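Local structure of scyllo-inositol 2-dehydrogenase (NADP(+)) IolW (Bacillus subtilis subsp. subtilis, 3GDO) at residues G76-H81 / P97-A102; L132-L137 / L187-M192. The protein catalyses the reversible, strictly NADPH-dependent reduction of scyllo-inosose to scyllo-inositol, and may also reduce other oxidised compounds that appear under stress. One frame throughout, in Å; residues are numbered along the deposited sequence.

Contact 1. Residues G76-H81 / P97-A102; sequences GLHYEH and PMTATA
His-78, on helix 78-87, gives its ring N-H to the main chain of Met-98, in the loop that follows strand 91-95. This is the one hydrogen bond between the two segments, with NE2 2.8 Å from Met-98 O. The N-H points almost exactly at the oxygen (176°), which sits at the ring edge, in its plane. NE2 also lies in the carbonyl plane, approaching with a C=O...N angle of 159°. The ring reaches that position with CG placed between the backbone N and the carbonyl carbon (chi1 87°), while ND1 on its other side makes a weak hydrogen bond to Ser-75 O, earlier in the chain. One strong and one weak bond, at the two nitrogens, limit how the imidazole can turn as it ties the helix to the loop. Putting a leucine here would probably leave the carbonyl of buried Met-98 without this donor and the loop without its polar tie to the helix.

The apolar part of the contact centres on the methyl of Thr-99. Its CG2 comes up to the edge of the Tyr-79 ring, 4.2 Å from CD1, and lies equally far from His-78 NE2, so one methyl touches both side chains, at the edge of the tyrosine and obliquely to the imidazole. The other branch of Thr-99 serves its own segment: OG1 donates to Thr-101 O at 2.7 Å, a bond across two residues within the loop.

Thr-101 then N-caps helix 102-115, which also receives the Tyr-79 side chain through Glu-104, Thr-107 and Leu-108. Met-98 and Thr-101 also touch helix 323-342. Within the Rossmann-type NADP-binding domain, the contact thus joins helix 78-87 to the connection between parallel strand 91-95 and helix 102-115.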
loop_
_atom_site.group_PDB
_atom_site.type_symbol
_atom_site.label_atom_id
_atom_site.label_comp_id
_atom_site.label_asym_id
_atom_site.label_seq_id
_atom_site.Cartn_x
_atom_site.Cartn_y
_atom_site.Cartn_z
ATOM N N GLY B 76 -16.211 3.133 27.494
ATOM C CA GLY B 76 -17.118 4.168 28.021
ATOM C C GLY B 76 -16.738 4.733 29.386
ATOM O O GLY B 76 -16.331 5.892 29.524
ATOM N N LEU B 77 -16.856 3.882 30.400
ATOM C CA LEU B 77 -16.675 4.255 31.803
ATOM C C LEU B 77 -15.218 4.579 32.229
ATOM O O LEU B 77 -14.956 4.935 33.391
ATOM C CB LEU B 77 -17.256 3.120 32.675
ATOM C CG LEU B 77 -18.110 3.431 33.922
ATOM C CD1 LEU B 77 -19.322 4.339 33.635
ATOM C CD2 LEU B 77 -18.571 2.128 34.611
ATOM N N HIS B 78 -14.268 4.480 31.308
ATOM C CA HIS B 78 -12.865 4.473 31.722
ATOM C C HIS B 78 -12.259 5.882 31.924
ATOM O O HIS B 78 -11.232 6.041 32.602
ATOM C CB HIS B 78 -12.041 3.697 30.698
ATOM C CG HIS B 78 -11.581 4.544 29.570
ATOM N ND1 HIS B 78 -12.454 5.290 28.808
ATOM C CD2 HIS B 78 -10.341 4.813 29.105
ATOM C CE1 HIS B 78 -11.772 5.979 27.909
ATOM N NE2 HIS B 78 -10.488 5.708 28.070
ATOM N N TYR B 79 -12.871 6.874 31.271
ATOM C CA TYR B 79 -12.478 8.269 31.388
ATOM C C TYR B 79 -12.781 8.741 32.816
ATOM O O TYR B 79 -11.955 9.386 33.472
ATOM C CB TYR B 79 -13.245 9.124 30.380
ATOM C CG TYR B 79 -13.035 10.610 30.608
ATOM C CD1 TYR B 79 -12.040 11.298 29.922
ATOM C CD2 TYR B 79 -13.813 11.323 31.541
ATOM C CE1 TYR B 79 -11.828 12.652 30.137
ATOM C CE2 TYR B 79 -13.603 12.680 31.762
ATOM C CZ TYR B 79 -12.605 13.333 31.059
ATOM O OH TYR B 79 -12.372 14.671 31.258
ATOM N N GLU B 80 -13.982 8.400 33.264
ATOM C CA GLU B 80 -14.461 8.613 34.625
ATOM C C GLU B 80 -13.510 8.002 35.660
ATOM O O GLU B 80 -13.076 8.661 36.600
ATOM C CB GLU B 80 -15.775 7.874 34.725
ATOM C CG GLU B 80 -16.980 8.647 35.162
ATOM C CD GLU B 80 -18.202 7.753 35.062
ATOM O OE1 GLU B 80 -18.645 7.471 33.916
ATOM O OE2 GLU B 80 -18.685 7.289 36.122
ATOM N N HIS B 81 -13.202 6.724 35.467
ATOM C CA HIS B 81 -12.307 5.979 36.338
ATOM C C HIS B 81 -10.912 6.604 36.414
ATOM O O HIS B 81 -10.369 6.778 37.505
ATOM C CB HIS B 81 -12.225 4.527 35.878
ATOM C CG HIS B 81 -13.429 3.713 36.241
ATOM N ND1 HIS B 81 -13.455 2.338 36.140
ATOM C CD2 HIS B 81 -14.639 4.076 36.739
ATOM C CE1 HIS B 81 -14.635 1.889 36.539
ATOM N NE2 HIS B 81 -15.371 2.924 36.912
ATOM N N PRO B 97 -7.067 2.662 22.808
ATOM C CA PRO B 97 -6.784 4.025 22.454
ATOM C C PRO B 97 -7.122 4.855 23.669
ATOM O O PRO B 97 -8.102 4.557 24.347
ATOM C CB PRO B 97 -7.761 4.290 21.308
ATOM C CG PRO B 97 -8.965 3.433 21.661
ATOM C CD PRO B 97 -8.342 2.189 22.217
ATOM N N MET B 98 -6.295 5.854 23.957
ATOM C CA MET B 98 -6.424 6.674 25.179
ATOM C C MET B 98 -7.881 7.117 25.452
ATOM O O MET B 98 -8.458 6.734 26.464
ATOM C CB MET B 98 -5.453 7.867 25.086
ATOM C CG MET B 98 -5.342 8.764 26.323
ATOM S SD MET B 98 -4.279 10.201 25.956
ATOM C CE MET B 98 -4.305 10.857 27.651
ATOM N N THR B 99 -8.461 7.909 24.553
ATOM C CA THR B 99 -9.876 8.324 24.647
ATOM C C THR B 99 -10.452 8.424 23.230
ATOM O O THR B 99 -9.710 8.278 22.270
ATOM C CB THR B 99 -10.016 9.726 25.280
ATOM O OG1 THR B 99 -9.095 10.615 24.644
ATOM C CG2 THR B 99 -9.737 9.690 26.790
ATOM N N ALA B 100 -11.739 8.739 23.085
ATOM C CA ALA B 100 -12.298 8.995 21.762
ATOM C C ALA B 100 -11.847 10.331 21.134
ATOM O O ALA B 100 -11.720 10.441 19.910
ATOM C CB ALA B 100 -13.838 8.898 21.793
ATOM N N THR B 101 -11.629 11.361 21.964
ATOM C CA THR B 101 -11.266 12.681 21.432
ATOM C C THR B 101 -9.985 13.173 22.070
ATOM O O THR B 101 -9.644 12.792 23.210
ATOM C CB THR B 101 -12.386 13.784 21.618
ATOM O OG1 THR B 101 -12.626 13.998 23.006
ATOM C CG2 THR B 101 -13.722 13.400 20.939
ATOM N N ALA B 102 -9.283 14.030 21.338
ATOM C CA ALA B 102 -8.046 14.624 21.819
ATOM C C ALA B 102 -8.300 15.540 23.045
ATOM O O ALA B 102 -7.491 15.579 23.970
ATOM C CB ALA B 102 -7.369 15.394 20.686
#

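Contact 2. Residues L132-L137 / L187-M192; sequences LTIKKL and LHLFGM
Lys-135 lays its CG against the CD2 methyl of Leu-189, 4.0 Å away, and then carries its chain on past Leu-189 to the neighbouring His-188. A bend at chi3 (65°) turns the end of the lysine toward the imidazole, and the two side chains meet at about a right angle. NZ donates to His-188 NE2 at 2.9 Å and lies exactly in the ring plane, at the edge. CD of the lysine also runs 4.0 Å from His-188 CD2, so a methylene meets the ring beside the polar end. His-188 reaches out with CG anti to its backbone N (chi1 -173°), and Phe-131 and Arg-126 also touch its side chain.

Leu-189 has a second neighbour on the facing helix: its other methyl, CD1, stands 4.3 Å from CG2 of Ile-134. Ile-134 in turn rests on Phe-248 of strand 246-250, and Leu-189 extends the apolar seam to Phe-131 and Ile-138. Helices 129-139 and 174-190 are joined in this way in the C-terminal alpha/beta domain, near the end of the second helix, where Gly-191 leaves helical geometry with positive phi.

With NZ as donor, NE2 acts as acceptor, which is consistent with a neutral His-188 beside a charged Lys-135.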
loop_
_atom_site.group_PDB
_atom_site.type_symbol
_atom_site.label_atom_id
_atom_site.label_comp_id
_atom_site.label_asym_id
_atom_site.label_seq_id
_atom_site.Cartn_x
_atom_site.Cartn_y
_atom_site.Cartn_z
ATOM N N LEU B 132 10.933 -3.458 17.201
ATOM C CA LEU B 132 12.210 -3.346 17.864
ATOM C C LEU B 132 13.313 -3.545 16.843
ATOM O O LEU B 132 14.321 -2.828 16.880
ATOM C CB LEU B 132 12.340 -4.359 19.018
ATOM C CG LEU B 132 11.571 -3.982 20.303
ATOM C CD1 LEU B 132 11.870 -5.023 21.378
ATOM C CD2 LEU B 132 11.896 -2.532 20.798
ATOM N N THR B 133 13.105 -4.511 15.945
ATOM C CA THR B 133 14.075 -4.822 14.883
ATOM C C THR B 133 14.331 -3.601 13.992
ATOM O O THR B 133 15.487 -3.216 13.798
ATOM C CB THR B 133 13.604 -6.010 14.073
ATOM O OG1 THR B 133 13.308 -7.083 14.975
ATOM C CG2 THR B 133 14.643 -6.433 12.987
ATOM N N ILE B 134 13.255 -3.001 13.477
ATOM C CA ILE B 134 13.298 -1.687 12.802
ATOM C C ILE B 134 14.070 -0.560 13.536
ATOM O O ILE B 134 14.929 0.117 12.930
ATOM C CB ILE B 134 11.871 -1.213 12.427
ATOM C CG1 ILE B 134 11.275 -2.097 11.301
ATOM C CG2 ILE B 134 11.848 0.297 12.048
ATOM C CD1 ILE B 134 9.670 -2.139 11.330
ATOM N N LYS B 135 13.750 -0.325 14.807
ATOM C CA LYS B 135 14.525 0.653 15.600
ATOM C C LYS B 135 16.023 0.289 15.681
ATOM O O LYS B 135 16.885 1.154 15.616
ATOM C CB LYS B 135 13.943 0.817 17.008
ATOM C CG LYS B 135 12.745 1.756 17.039
ATOM C CD LYS B 135 12.158 1.910 18.441
ATOM C CE LYS B 135 13.145 2.589 19.398
ATOM N NZ LYS B 135 12.429 3.083 20.583
ATOM N N LYS B 136 16.322 -0.995 15.806
ATOM C CA LYS B 136 17.717 -1.422 15.813
ATOM C C LYS B 136 18.418 -1.163 14.451
ATOM O O LYS B 136 19.556 -0.650 14.414
ATOM C CB LYS B 136 17.826 -2.879 16.233
ATOM C CG LYS B 136 19.225 -3.284 16.638
ATOM C CD LYS B 136 19.330 -4.784 16.744
ATOM C CE LYS B 136 20.519 -5.195 17.604
ATOM N NZ LYS B 136 21.033 -6.512 17.126
ATOM N N LEU B 137 17.730 -1.469 13.347
ATOM C CA LEU B 137 18.279 -1.179 12.033
ATOM C C LEU B 137 18.474 0.314 11.819
ATOM O O LEU B 137 19.479 0.728 11.224
ATOM C CB LEU B 137 17.412 -1.753 10.916
ATOM C CG LEU B 137 17.373 -3.263 10.812
ATOM C CD1 LEU B 137 16.191 -3.686 9.947
ATOM C CD2 LEU B 137 18.707 -3.815 10.272
ATOM N N LEU B 187 4.429 7.829 14.783
ATOM C CA LEU B 187 4.693 9.076 15.532
ATOM C C LEU B 187 5.998 8.913 16.310
ATOM O O LEU B 187 6.810 9.824 16.353
ATOM C CB LEU B 187 3.556 9.389 16.467
ATOM C CG LEU B 187 2.217 9.696 15.765
ATOM C CD1 LEU B 187 1.217 10.111 16.796
ATOM C CD2 LEU B 187 2.336 10.702 14.667
ATOM N N HIS B 188 6.215 7.723 16.849
ATOM C CA HIS B 188 7.406 7.444 17.639
ATOM C C HIS B 188 8.632 7.631 16.781
ATOM O O HIS B 188 9.630 8.213 17.223
ATOM C CB HIS B 188 7.379 6.027 18.230
ATOM C CG HIS B 188 8.493 5.745 19.195
ATOM N ND1 HIS B 188 8.685 6.478 20.354
ATOM C CD2 HIS B 188 9.477 4.815 19.172
ATOM C CE1 HIS B 188 9.721 5.987 21.015
ATOM N NE2 HIS B 188 10.222 4.984 20.318
ATOM N N LEU B 189 8.570 7.131 15.553
ATOM C CA LEU B 189 9.730 7.203 14.666
ATOM C C LEU B 189 9.980 8.588 14.081
ATOM O O LEU B 189 11.111 8.969 13.961
ATOM C CB LEU B 189 9.649 6.181 13.528
ATOM C CG LEU B 189 9.759 4.676 13.750
ATOM C CD1 LEU B 189 9.630 4.015 12.391
ATOM C CD2 LEU B 189 11.082 4.275 14.411
ATOM N N PHE B 190 8.943 9.337 13.699
ATOM C CA PHE B 190 9.174 10.506 12.859
ATOM C C PHE B 190 8.507 11.788 13.358
ATOM O O PHE B 190 8.559 12.804 12.657
ATOM C CB PHE B 190 8.658 10.266 11.410
ATOM C CG PHE B 190 9.047 8.950 10.811
ATOM C CD1 PHE B 190 10.384 8.669 10.484
ATOM C CD2 PHE B 190 8.060 7.986 10.528
ATOM C CE1 PHE B 190 10.731 7.413 9.883
ATOM C CE2 PHE B 190 8.409 6.733 9.933
ATOM C CZ PHE B 190 9.727 6.462 9.604
ATOM N N GLY B 191 7.872 11.762 14.524
ATOM C CA GLY B 191 7.176 12.957 15.039
ATOM C C GLY B 191 5.863 13.181 14.323
ATOM O O GLY B 191 5.355 12.286 13.636
ATOM N N MET B 192 5.295 14.366 14.467
ATOM C CA MET B 192 4.013 14.658 13.881
ATOM C C MET B 192 4.173 14.999 12.407
ATOM O O MET B 192 5.142 15.685 12.030
ATOM C CB MET B 192 3.322 15.828 14.620
ATOM C CG MET B 192 2.651 15.448 15.993
ATOM S SD MET B 192 1.330 14.193 15.901
ATOM C CE MET B 192 -0.077 15.220 15.692
#

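How the contacts relate
From the N terminus, the chain enters contact 1 at 76-81 and returns at 97-102, closing a loop of 15 intervening residues that ties helix 78-87 to the connection after strand 91-95 in the Rossmann domain. Contact 2 opens at 132-137 and closes a longer loop, 49 residues, at 187-192, tying helix 129-139 to helix 174-190 in the C-terminal alpha/beta domain. The two loops follow in series, neither nesting nor crossing. The centres of contacts 1 and 2 lie about 26 Å apart, on opposite sides of the chain's centre, and the contacts do not touch. Helix 323-342 is a shared neighbour, met by Met-98 and Thr-101 of segment 97-102 and by Leu-187 and Met-192 of segment 187-192.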